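Local coordinates for uncharacterized protein (Thermus thermophilus HB8, PDB 6SCE), which probably acts as a DNA nuclease in type III CRISPR defence, switched on when it binds cyclic oligoadenylate, at residues A3-C8 / R79-N84; V228-A233 / V262-P267; V317-T322 / V341-S346; Y503-H508 / Y617-E622. All coordinates share one frame; numbering follows the deposited sequence.

Contact 1: A3-C8 / R79-N84; sequences APVYLC and REVWVN
Y6 and N84 lie side by side on one face of the sheet, and the asparagine ND2 donates to the phenol OH (N84 ND2 to Y6 OH 2.9 Å). The bond is almost straight, 177° at the hydrogen, and the oxygen sits in the amide plane. Because CG of Y6 stands anti to its N (chi1 -175°), the ring runs along the sheet toward N84, with its plane turned 38° from the amide. The buried hydroxyl also bonds A17 O at the start of helix 15-28, while N84 OD1 takes the backbone N of T86. A phenylalanine at Y6 would probably leave N84 ND2 without this acceptor and A17 O without this donor.

The two strands are parallel neighbours, axes 4.7 Å apart, at the centre of a sheet whose parallel part has the order 3-2-1-4-5. That order marks a Rossmann-like fold and is consistent with a CARF domain. L7 N to W82 O, at 2.8 Å, is one of the main-chain bonds that set the register.

Packing is close on the other face too: the L7 side chain crosses that of V81 at an angle, its CD1 3.9 Å from V81 CB and 4.1 Å from V83 CG2. Toward the strand starts the contact opens up. P4 CB still touches the W82 indole at CD1 (3.7 Å), and helix 15-28 covers that indole. Beyond it A3 and E80 are joined through water: one molecule donates to A3 O at 2.9 Å and accepts from E80 N at 3.0 Å.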
# COMPACT_ATOMS: atom_id res chain seq x y z
N ALA A 3 -22.68 -17.99 27.61
CA ALA A 3 -21.45 -17.17 27.31
C ALA A 3 -21.53 -16.60 25.89
O ALA A 3 -22.08 -17.23 24.99
CB ALA A 3 -20.18 -18.01 27.47
N PRO A 4 -20.96 -15.41 25.68
CA PRO A 4 -21.05 -14.78 24.35
C PRO A 4 -20.19 -15.47 23.28
O PRO A 4 -19.25 -16.22 23.61
CB PRO A 4 -20.55 -13.37 24.62
CG PRO A 4 -19.51 -13.60 25.67
CD PRO A 4 -20.15 -14.60 26.59
N VAL A 5 -20.52 -15.23 22.01
CA VAL A 5 -19.78 -15.80 20.90
C VAL A 5 -19.08 -14.63 20.18
O VAL A 5 -19.65 -13.55 20.02
CB VAL A 5 -20.67 -16.61 19.94
CG1 VAL A 5 -19.95 -16.96 18.66
CG2 VAL A 5 -21.17 -17.89 20.63
N TYR A 6 -17.83 -14.85 19.83
CA TYR A 6 -17.04 -13.88 19.09
C TYR A 6 -17.11 -14.22 17.65
O TYR A 6 -16.67 -15.28 17.25
CB TYR A 6 -15.59 -13.93 19.58
CG TYR A 6 -14.64 -12.90 19.00
CD1 TYR A 6 -15.00 -11.57 18.89
CD2 TYR A 6 -13.37 -13.26 18.63
CE1 TYR A 6 -14.11 -10.62 18.39
CE2 TYR A 6 -12.47 -12.32 18.14
CZ TYR A 6 -12.84 -11.02 18.01
OH TYR A 6 -11.90 -10.11 17.56
N LEU A 7 -17.63 -13.28 16.85
CA LEU A 7 -17.64 -13.38 15.38
C LEU A 7 -16.66 -12.35 14.80
O LEU A 7 -16.76 -11.18 15.10
CB LEU A 7 -19.04 -13.03 14.85
CG LEU A 7 -20.19 -13.94 15.38
CD1 LEU A 7 -21.48 -13.61 14.67
CD2 LEU A 7 -19.88 -15.40 15.26
N CYS A 8 -15.75 -12.79 13.95
CA CYS A 8 -14.60 -11.94 13.60
C CYS A 8 -14.12 -12.14 12.17
O CYS A 8 -13.68 -13.22 11.79
CB CYS A 8 -13.49 -12.26 14.59
SG CYS A 8 -12.02 -11.20 14.54
N ARG A 79 -27.28 -16.43 21.92
CA ARG A 79 -28.06 -15.28 22.41
C ARG A 79 -27.31 -13.95 22.26
O ARG A 79 -27.94 -12.92 22.04
CB ARG A 79 -28.42 -15.51 23.89
CG ARG A 79 -29.29 -14.46 24.57
CD ARG A 79 -29.63 -14.89 26.00
N GLU A 80 -25.98 -13.96 22.43
CA GLU A 80 -25.22 -12.72 22.39
C GLU A 80 -23.95 -12.91 21.56
O GLU A 80 -23.16 -13.81 21.82
CB GLU A 80 -24.84 -12.24 23.80
CG GLU A 80 -26.01 -11.80 24.69
CD GLU A 80 -26.91 -10.70 24.11
OE1 GLU A 80 -26.42 -9.79 23.40
OE2 GLU A 80 -28.13 -10.75 24.37
N VAL A 81 -23.81 -12.13 20.50
CA VAL A 81 -22.60 -12.21 19.67
C VAL A 81 -21.92 -10.86 19.71
O VAL A 81 -22.57 -9.81 19.80
CB VAL A 81 -22.87 -12.70 18.23
CG1 VAL A 81 -23.38 -14.13 18.19
CG2 VAL A 81 -23.80 -11.78 17.47
N TRP A 82 -20.59 -10.90 19.63
CA TRP A 82 -19.76 -9.72 19.51
C TRP A 82 -19.10 -9.82 18.15
O TRP A 82 -18.42 -10.81 17.88
CB TRP A 82 -18.70 -9.65 20.60
CG TRP A 82 -19.31 -9.42 21.95
CD1 TRP A 82 -20.10 -10.27 22.64
CD2 TRP A 82 -19.13 -8.28 22.76
NE1 TRP A 82 -20.44 -9.71 23.85
CE2 TRP A 82 -19.87 -8.48 23.93
CE3 TRP A 82 -18.41 -7.09 22.62
CZ2 TRP A 82 -19.91 -7.55 24.95
CZ3 TRP A 82 -18.46 -6.17 23.63
CH2 TRP A 82 -19.19 -6.41 24.79
N VAL A 83 -19.31 -8.82 17.32
CA VAL A 83 -18.86 -8.91 15.94
C VAL A 83 -17.78 -7.87 15.65
O VAL A 83 -18.07 -6.68 15.69
CB VAL A 83 -20.03 -8.70 14.96
CG1 VAL A 83 -19.63 -8.98 13.54
CG2 VAL A 83 -21.19 -9.60 15.34
N ASN A 84 -16.56 -8.33 15.34
CA ASN A 84 -15.43 -7.45 15.05
C ASN A 84 -15.30 -7.30 13.54
O ASN A 84 -15.05 -8.27 12.88
CB ASN A 84 -14.16 -8.02 15.68
CG ASN A 84 -12.92 -7.14 15.50
OD1 ASN A 84 -12.96 -6.10 14.85
ND2 ASN A 84 -11.78 -7.60 16.06
O HOH W 1 -24.62 -16.09 24.07

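Contact 2: V228-A233 / V262-P267; sequences VPYHKA and VDPGRP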
# COMPACT_ATOMS: atom_id res chain seq x y z
N VAL A 228 13.06 6.08 12.00
CA VAL A 228 14.47 6.20 11.69
C VAL A 228 15.01 7.55 12.15
O VAL A 228 14.69 8.58 11.53
CB VAL A 228 14.74 6.00 10.20
CG1 VAL A 228 16.21 6.29 9.87
CG2 VAL A 228 14.41 4.57 9.80
N PRO A 229 15.76 7.56 13.26
CA PRO A 229 16.37 8.83 13.71
C PRO A 229 17.54 9.12 12.81
O PRO A 229 18.43 8.26 12.64
CB PRO A 229 16.80 8.55 15.15
CG PRO A 229 16.02 7.33 15.55
CD PRO A 229 15.92 6.53 14.29
N TYR A 230 17.52 10.27 12.15
CA TYR A 230 18.51 10.56 11.16
C TYR A 230 19.88 10.81 11.80
O TYR A 230 19.98 11.14 12.99
CB TYR A 230 18.07 11.69 10.21
CG TYR A 230 17.81 13.04 10.83
CD1 TYR A 230 18.87 13.87 11.18
CD2 TYR A 230 16.51 13.52 11.01
CE1 TYR A 230 18.63 15.13 11.71
CE2 TYR A 230 16.27 14.78 11.54
CZ TYR A 230 17.33 15.58 11.89
OH TYR A 230 17.10 16.83 12.42
N HIS A 231 20.91 10.60 11.00
CA HIS A 231 22.31 10.62 11.46
C HIS A 231 22.85 12.06 11.51
O HIS A 231 23.62 12.48 10.64
CB HIS A 231 23.15 9.79 10.51
CG HIS A 231 22.95 8.31 10.67
ND1 HIS A 231 23.70 7.38 9.98
CD2 HIS A 231 22.08 7.59 11.44
CE1 HIS A 231 23.32 6.16 10.33
NE2 HIS A 231 22.34 6.26 11.21
N LYS A 232 22.46 12.76 12.55
CA LYS A 232 22.79 14.15 12.74
C LYS A 232 24.30 14.34 12.84
O LYS A 232 24.81 15.34 12.33
CB LYS A 232 22.11 14.72 13.97
CG LYS A 232 22.09 16.24 13.96
CD LYS A 232 21.41 16.79 15.18
CE LYS A 232 19.91 16.85 14.99
NZ LYS A 232 19.28 17.47 16.19
N ALA A 233 25.01 13.39 13.45
CA ALA A 233 26.46 13.48 13.53
C ALA A 233 27.09 13.47 12.13
O ALA A 233 28.04 14.20 11.86
CB ALA A 233 27.04 12.38 14.39
N VAL A 262 13.08 10.88 11.83
CA VAL A 262 12.93 11.72 13.00
C VAL A 262 14.24 12.30 13.49
O VAL A 262 15.33 11.74 13.32
CB VAL A 262 12.22 11.00 14.19
CG1 VAL A 262 10.80 10.60 13.83
CG2 VAL A 262 13.01 9.79 14.67
N ASP A 263 14.09 13.44 14.15
CA ASP A 263 15.22 14.15 14.76
C ASP A 263 15.60 13.39 16.02
O ASP A 263 14.79 13.28 16.93
CB ASP A 263 14.79 15.61 15.02
CG ASP A 263 15.87 16.47 15.68
OD1 ASP A 263 16.92 15.95 16.11
OD2 ASP A 263 15.61 17.69 15.76
N PRO A 264 16.84 12.85 16.08
CA PRO A 264 17.26 12.11 17.25
C PRO A 264 17.31 12.98 18.50
O PRO A 264 17.29 12.46 19.59
CB PRO A 264 18.65 11.60 16.87
CG PRO A 264 19.14 12.59 15.87
CD PRO A 264 17.92 12.95 15.07
N GLY A 265 17.30 14.30 18.32
CA GLY A 265 17.32 15.22 19.44
C GLY A 265 15.96 15.47 20.05
O GLY A 265 15.89 16.18 21.04
N ARG A 266 14.89 14.87 19.50
CA ARG A 266 13.54 15.13 20.01
C ARG A 266 12.76 13.87 20.43
O ARG A 266 13.01 12.78 19.93
CB ARG A 266 12.74 15.90 18.97
CG ARG A 266 13.34 17.26 18.61
CD ARG A 266 12.75 17.80 17.32
NE ARG A 266 11.35 18.16 17.48
CZ ARG A 266 10.91 19.33 17.95
NH1 ARG A 266 11.78 20.29 18.31
NH2 ARG A 266 9.61 19.56 18.06
N PRO A 267 11.83 14.02 21.38
CA PRO A 267 10.96 12.90 21.72
C PRO A 267 10.06 12.56 20.54
O PRO A 267 9.65 13.47 19.78
CB PRO A 267 10.11 13.43 22.88
CG PRO A 267 10.75 14.72 23.32
CD PRO A 267 11.43 15.24 22.10
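P264 lies over one face of the Y230 ring: its CD stands 4.0 Å from the ring centroid and 6° off the normal, a CH-pi contact. F247 meets the same ring edge-to-face, and the D263 backbone comes in obliquely, with D263 CA 3.4 Å from Y230 CE2. The other flat group is the D263 carboxylate, whose OD1 is gripped from opposite faces of its plane. K232 NZ forms a salt bridge to D263 OD1 at 2.8 Å, on the syn side and 25° out of the plane; G265 N reaches D263 OD1, also at 2.8 Å, from above it, closing an Asx turn within a type I turn.

The contact lies at the C-terminal ends of the two strands of a beta-alpha-beta crossover: strand 225-229 leads through helices 232-236 and 240-257 to strand 260-262, its parallel neighbour and the sheet's last strand. V228 O takes V262 N at 2.8 Å, and V262 O takes Y230 N at 2.9 Å.

Y230 CG lies between its N and carbonyl carbon (chi1 62°), which swings the ring across the V262-D263 backbone. The aliphatic part of K232 passes P264, before the chain bends at chi3 to bring NZ to the carboxylate.

Contact 3: V317-T322 / V341-S346; sequences VYLLTT and VRVHRS. With nucleotides of chain B.
V341 opens the contact, its CG1 3.8 Å from V317 CG1, just ahead of the second strand of a beta-alpha-beta unit: strand 316-321, helix 326-338, strand 342-347. The unit belongs to a Rossmann-like sheet with parallel strand order 3-2-1-4-5, consistent with a CARF domain, and strand 342-347 is its outermost parallel strand. R342 contributes its backbone O, which accepts V317 N. V343 then points to the face covered by helix 326-338. Its CG2 meets V317 CG1 at 3.7 Å, both valines near F336.

H344 takes the opposite face and lies alongside Y318. Its CD2 stands 3.3 Å above the tyrosine plane, displaced toward the rim, and the planes are 33° apart, so the rings meet obliquely. The bond of H344 NE2 to E316 probably limits the turn of the imidazole, while a bond to P286 O holds the end of the tyrosine. H344 pairs through its backbone with the residues on either side of Y318: its N donates to V317 O and its O accepts from L319 N.

R345 sends its guanidinium away from the first strand to a salt bridge with E333 of the crossover helix. S346 comes last: its CB is packed tightly on L320 CD2 at 3.5 Å, while its O receives a weak bond from T321 N, 3.3 Å, and past T321 the first strand leads to the nucleotide. T322 OG1 sits between its backbone N and carbonyl carbon (chi1 52°), from where it donates to the adenine of A3 of chain B, T322 OG1 to N1 2.7 Å.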
# COMPACT_ATOMS: atom_id res chain seq x y z
N VAL A 317 -15.50 16.06 -6.80
CA VAL A 317 -14.98 15.02 -5.96
C VAL A 317 -14.84 15.56 -4.56
O VAL A 317 -14.44 16.70 -4.35
CB VAL A 317 -13.67 14.43 -6.52
CG1 VAL A 317 -12.57 15.47 -6.60
CG2 VAL A 317 -13.21 13.26 -5.66
N TYR A 318 -15.22 14.74 -3.59
CA TYR A 318 -15.09 15.09 -2.19
C TYR A 318 -14.12 14.12 -1.57
O TYR A 318 -14.36 12.92 -1.66
CB TYR A 318 -16.42 14.96 -1.49
CG TYR A 318 -17.45 16.01 -1.91
CD1 TYR A 318 -18.15 15.87 -3.09
CD2 TYR A 318 -17.72 17.11 -1.09
CE1 TYR A 318 -19.10 16.82 -3.47
CE2 TYR A 318 -18.65 18.06 -1.47
CZ TYR A 318 -19.34 17.92 -2.66
OH TYR A 318 -20.29 18.86 -3.04
N LEU A 319 -13.02 14.63 -1.03
CA LEU A 319 -11.91 13.84 -0.53
C LEU A 319 -11.70 14.12 0.95
O LEU A 319 -11.50 15.27 1.33
CB LEU A 319 -10.63 14.16 -1.31
CG LEU A 319 -10.63 13.91 -2.81
CD1 LEU A 319 -9.37 14.41 -3.47
CD2 LEU A 319 -10.85 12.42 -3.08
N LEU A 320 -11.76 13.08 1.78
CA LEU A 320 -11.53 13.21 3.21
C LEU A 320 -10.38 12.36 3.66
O LEU A 320 -10.27 11.22 3.25
CB LEU A 320 -12.78 12.78 4.00
CG LEU A 320 -14.06 13.57 3.78
CD1 LEU A 320 -15.21 13.03 4.63
CD2 LEU A 320 -13.84 15.03 4.08
N THR A 321 -9.52 12.90 4.51
CA THR A 321 -8.50 12.08 5.14
C THR A 321 -7.98 12.74 6.43
O THR A 321 -8.55 13.72 6.90
CB THR A 321 -7.36 11.68 4.18
OG1 THR A 321 -6.64 10.57 4.75
CG2 THR A 321 -6.45 12.83 3.86
N THR A 322 -6.96 12.14 6.99
CA THR A 322 -6.40 12.53 8.25
C THR A 322 -5.22 13.46 7.99
O THR A 322 -4.60 13.49 6.91
CB THR A 322 -5.90 11.31 9.04
OG1 THR A 322 -5.03 10.55 8.19
CG2 THR A 322 -7.04 10.44 9.46
N VAL A 341 -11.82 18.61 -12.63
CA VAL A 341 -12.81 18.21 -11.64
C VAL A 341 -12.78 19.17 -10.48
O VAL A 341 -11.71 19.47 -10.00
CB VAL A 341 -12.54 16.77 -11.11
CG1 VAL A 341 -13.61 16.35 -10.12
CG2 VAL A 341 -12.51 15.79 -12.27
N ARG A 342 -13.94 19.63 -10.03
CA ARG A 342 -13.98 20.47 -8.81
C ARG A 342 -13.70 19.62 -7.56
O ARG A 342 -14.37 18.61 -7.33
CB ARG A 342 -15.32 21.16 -8.64
CG ARG A 342 -15.31 22.22 -7.54
CD ARG A 342 -16.66 22.86 -7.33
NE ARG A 342 -16.92 23.88 -8.34
CZ ARG A 342 -17.76 23.77 -9.38
NH1 ARG A 342 -18.52 22.68 -9.59
NH2 ARG A 342 -17.85 24.79 -10.22
N VAL A 343 -12.74 20.05 -6.76
CA VAL A 343 -12.32 19.29 -5.58
C VAL A 343 -12.76 19.97 -4.28
O VAL A 343 -12.53 21.15 -4.09
CB VAL A 343 -10.81 19.13 -5.54
CG1 VAL A 343 -10.40 18.37 -4.28
CG2 VAL A 343 -10.33 18.41 -6.78
N HIS A 344 -13.35 19.19 -3.39
CA HIS A 344 -13.61 19.62 -2.02
C HIS A 344 -12.90 18.63 -1.12
O HIS A 344 -12.96 17.41 -1.34
CB HIS A 344 -15.08 19.59 -1.74
CG HIS A 344 -15.91 20.27 -2.78
ND1 HIS A 344 -15.98 21.64 -2.90
CD2 HIS A 344 -16.71 19.76 -3.75
CE1 HIS A 344 -16.79 21.95 -3.90
NE2 HIS A 344 -17.25 20.83 -4.42
N ARG A 345 -12.23 19.13 -0.09
CA ARG A 345 -11.44 18.31 0.78
C ARG A 345 -11.69 18.75 2.17
O ARG A 345 -11.99 19.92 2.39
CB ARG A 345 -9.96 18.47 0.47
CG ARG A 345 -9.50 19.92 0.32
CD ARG A 345 -8.02 19.99 -0.02
NE ARG A 345 -7.22 19.93 1.19
CZ ARG A 345 -5.89 19.95 1.23
NH1 ARG A 345 -5.16 20.00 0.11
NH2 ARG A 345 -5.29 19.89 2.41
N SER A 346 -11.54 17.84 3.12
CA SER A 346 -11.52 18.21 4.50
C SER A 346 -10.68 17.22 5.27
O SER A 346 -10.54 16.06 4.85
CB SER A 346 -12.95 18.26 5.07
OG SER A 346 -12.95 18.88 6.35
P A B 3 -8.07 -1.26 8.19
OP1 A B 3 -9.10 -0.74 9.18
OP2 A B 3 -8.57 -2.41 7.36
O5' A B 3 -7.61 -0.06 7.26
C5' A B 3 -6.45 -0.11 6.41
C4' A B 3 -6.43 1.17 5.61
O4' A B 3 -6.24 2.30 6.51
C3' A B 3 -5.34 1.27 4.55
O3' A B 3 -5.97 1.67 3.35
C2' A B 3 -4.40 2.34 5.12
O2' A B 3 -3.69 3.06 4.14
C1' A B 3 -5.40 3.23 5.87
N9 A B 3 -4.80 4.05 6.89
C8 A B 3 -3.94 3.63 7.87
N7 A B 3 -3.59 4.61 8.69
C5 A B 3 -4.30 5.71 8.23
C6 A B 3 -4.38 7.04 8.68
N6 A B 3 -3.73 7.47 9.76
N1 A B 3 -5.20 7.88 8.01
C2 A B 3 -5.87 7.41 6.95
N3 A B 3 -5.88 6.18 6.42
C4 A B 3 -5.06 5.37 7.12

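Contact 4: Y503-H508 / Y617-E622; sequences YAVYSH and YRFPEE
Helix 499-513 rests against the loop leaving the edge strand 617-618, and there V505 and H508 meet F619 and P620. The contact depends on van der Waals and CH-pi contacts, with no hydrogen bond between the segments. P620 lies on the imidazole: its CG is 3.6 Å from the centroid of the H508 ring and 7° off the normal, a CH-pi contact over the face. H508 CG is 3.5 Å from P620 CB. A cis peptide joins F619 to P620, and it folds the proline back over the phenylalanine, P620 CB standing 3.9 Å above the F619 ring plane.

The outer end of F619 then abuts the helix. F619 CZ is 3.8 Å from V505 CG1 and 3.5 Å from V505 O, which lies in the ring plane at the edge. The F619 and H508 planes are 81° apart but meet obliquely. H508 NE2 bonds E454 of helix 447-458, which limits rotation of the imidazole. With an alanine in place of H508, E454 would probably lose this partner and P620 the ring it lies on.

The helix precedes strands 519-528, 541-548 and 551-558, followed by helix 561-579 and strand 584-592, an alpha-beta-beta-beta-alpha-beta order consistent with a PD-(D/E)XK-type nuclease core.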
# COMPACT_ATOMS: atom_id res chain seq x y z
N TYR A 503 14.17 -0.20 -25.84
CA TYR A 503 13.25 -0.01 -26.96
C TYR A 503 12.60 -1.32 -27.40
O TYR A 503 11.41 -1.34 -27.72
CB TYR A 503 13.92 0.64 -28.16
CG TYR A 503 12.93 0.92 -29.25
CD1 TYR A 503 11.96 1.90 -29.09
CD2 TYR A 503 12.94 0.19 -30.43
CE1 TYR A 503 11.04 2.16 -30.08
CE2 TYR A 503 12.01 0.43 -31.43
CZ TYR A 503 11.06 1.42 -31.25
OH TYR A 503 10.12 1.69 -32.23
N ALA A 504 13.38 -2.39 -27.42
CA ALA A 504 12.84 -3.72 -27.73
C ALA A 504 11.82 -4.16 -26.69
O ALA A 504 10.79 -4.73 -27.02
CB ALA A 504 13.97 -4.75 -27.78
N VAL A 505 12.13 -3.95 -25.42
CA VAL A 505 11.22 -4.38 -24.37
C VAL A 505 9.92 -3.58 -24.49
O VAL A 505 8.85 -4.17 -24.53
CB VAL A 505 11.86 -4.28 -22.97
CG1 VAL A 505 10.81 -4.46 -21.87
CG2 VAL A 505 12.93 -5.35 -22.83
N TYR A 506 10.03 -2.26 -24.59
CA TYR A 506 8.87 -1.40 -24.79
C TYR A 506 8.03 -1.78 -26.00
O TYR A 506 6.78 -1.75 -25.95
CB TYR A 506 9.29 0.05 -24.92
CG TYR A 506 8.27 0.93 -25.61
CD1 TYR A 506 7.17 1.44 -24.91
CD2 TYR A 506 8.39 1.24 -26.96
CE1 TYR A 506 6.24 2.25 -25.55
CE2 TYR A 506 7.47 2.05 -27.60
CZ TYR A 506 6.39 2.54 -26.89
OH TYR A 506 5.47 3.33 -27.53
N SER A 507 8.69 -2.15 -27.10
CA SER A 507 7.96 -2.46 -28.33
C SER A 507 7.14 -3.72 -28.16
O SER A 507 5.97 -3.74 -28.52
CB SER A 507 8.91 -2.61 -29.54
OG SER A 507 9.52 -1.35 -29.85
N HIS A 508 7.74 -4.76 -27.62
CA HIS A 508 7.01 -6.00 -27.43
C HIS A 508 5.95 -5.88 -26.32
O HIS A 508 4.92 -6.55 -26.38
CB HIS A 508 7.96 -7.16 -27.17
CG HIS A 508 8.81 -7.50 -28.36
ND1 HIS A 508 8.28 -8.00 -29.53
CD2 HIS A 508 10.14 -7.39 -28.56
CE1 HIS A 508 9.26 -8.18 -30.40
NE2 HIS A 508 10.40 -7.83 -29.84
N TYR A 617 11.46 -16.51 -17.55
CA TYR A 617 10.64 -16.60 -18.74
C TYR A 617 11.36 -15.99 -19.93
O TYR A 617 12.31 -15.21 -19.78
CB TYR A 617 9.29 -15.92 -18.54
CG TYR A 617 8.44 -16.56 -17.48
CD1 TYR A 617 8.58 -16.21 -16.14
CD2 TYR A 617 7.49 -17.51 -17.82
CE1 TYR A 617 7.81 -16.80 -15.16
CE2 TYR A 617 6.70 -18.11 -16.84
CZ TYR A 617 6.86 -17.75 -15.52
OH TYR A 617 6.08 -18.34 -14.55
N ARG A 618 10.91 -16.38 -21.11
CA ARG A 618 11.52 -15.95 -22.34
C ARG A 618 10.78 -14.72 -22.88
O ARG A 618 9.58 -14.75 -23.07
CB ARG A 618 11.53 -17.10 -23.36
CG ARG A 618 12.41 -16.84 -24.57
CD ARG A 618 12.37 -17.99 -25.57
NE ARG A 618 12.47 -17.51 -26.95
CZ ARG A 618 13.60 -17.11 -27.54
NH1 ARG A 618 14.76 -17.13 -26.90
NH2 ARG A 618 13.56 -16.69 -28.80
N PHE A 619 11.53 -13.65 -23.11
CA PHE A 619 10.96 -12.42 -23.63
C PHE A 619 11.29 -12.36 -25.12
O PHE A 619 12.46 -12.52 -25.48
CB PHE A 619 11.59 -11.23 -22.90
CG PHE A 619 10.93 -9.92 -23.20
CD1 PHE A 619 11.34 -9.15 -24.28
CD2 PHE A 619 9.88 -9.46 -22.42
CE1 PHE A 619 10.72 -7.95 -24.57
CE2 PHE A 619 9.26 -8.26 -22.70
CZ PHE A 619 9.67 -7.51 -23.78
N PRO A 620 10.32 -12.09 -26.00
CA PRO A 620 8.95 -11.70 -25.67
C PRO A 620 7.93 -12.82 -25.78
O PRO A 620 6.74 -12.58 -25.53
CB PRO A 620 8.64 -10.64 -26.73
CG PRO A 620 9.40 -11.12 -27.93
CD PRO A 620 10.69 -11.69 -27.38
N GLU A 621 8.38 -14.02 -26.17
CA GLU A 621 7.46 -15.13 -26.51
C GLU A 621 6.56 -15.49 -25.35
O GLU A 621 5.37 -15.73 -25.55
CB GLU A 621 8.22 -16.39 -26.96
CG GLU A 621 8.81 -16.33 -28.37
CD GLU A 621 10.11 -15.54 -28.46
OE1 GLU A 621 10.67 -15.14 -27.41
OE2 GLU A 621 10.56 -15.30 -29.60
N GLU A 622 7.12 -15.55 -24.15
CA GLU A 622 6.38 -15.97 -22.97
C GLU A 622 5.84 -14.82 -22.11
O GLU A 622 5.65 -15.01 -20.90
CB GLU A 622 7.26 -16.89 -22.11
CG GLU A 622 7.60 -18.20 -22.78
CD GLU A 622 8.32 -19.15 -21.85
OE1 GLU A 622 9.37 -18.76 -21.29
OE2 GLU A 622 7.84 -20.29 -21.67

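Overall arrangement
The four contacts follow one another along the chain, each in or beside a different sheet. Contacts 1 and 3 occupy sheets of the same parallel order, 3-2-1-4-5; their centres are 37 Å apart and their nearest atoms about 18 Å. Contact 3 bonds the bound adenylate directly, whereas contact 1 comes within about 8 Å of it, consistent with two CARF-type domains sharing one activator. Contact 2 lies about 15 Å from the nucleotide at its nearest atom. Contact 4, at the edge of the C-terminal, nuclease-like domain, is about 21 Å from it and sits across the chain's centre from contact 1, 54 Å between centres, consistent with ligand site and nuclease-like part in separate domains.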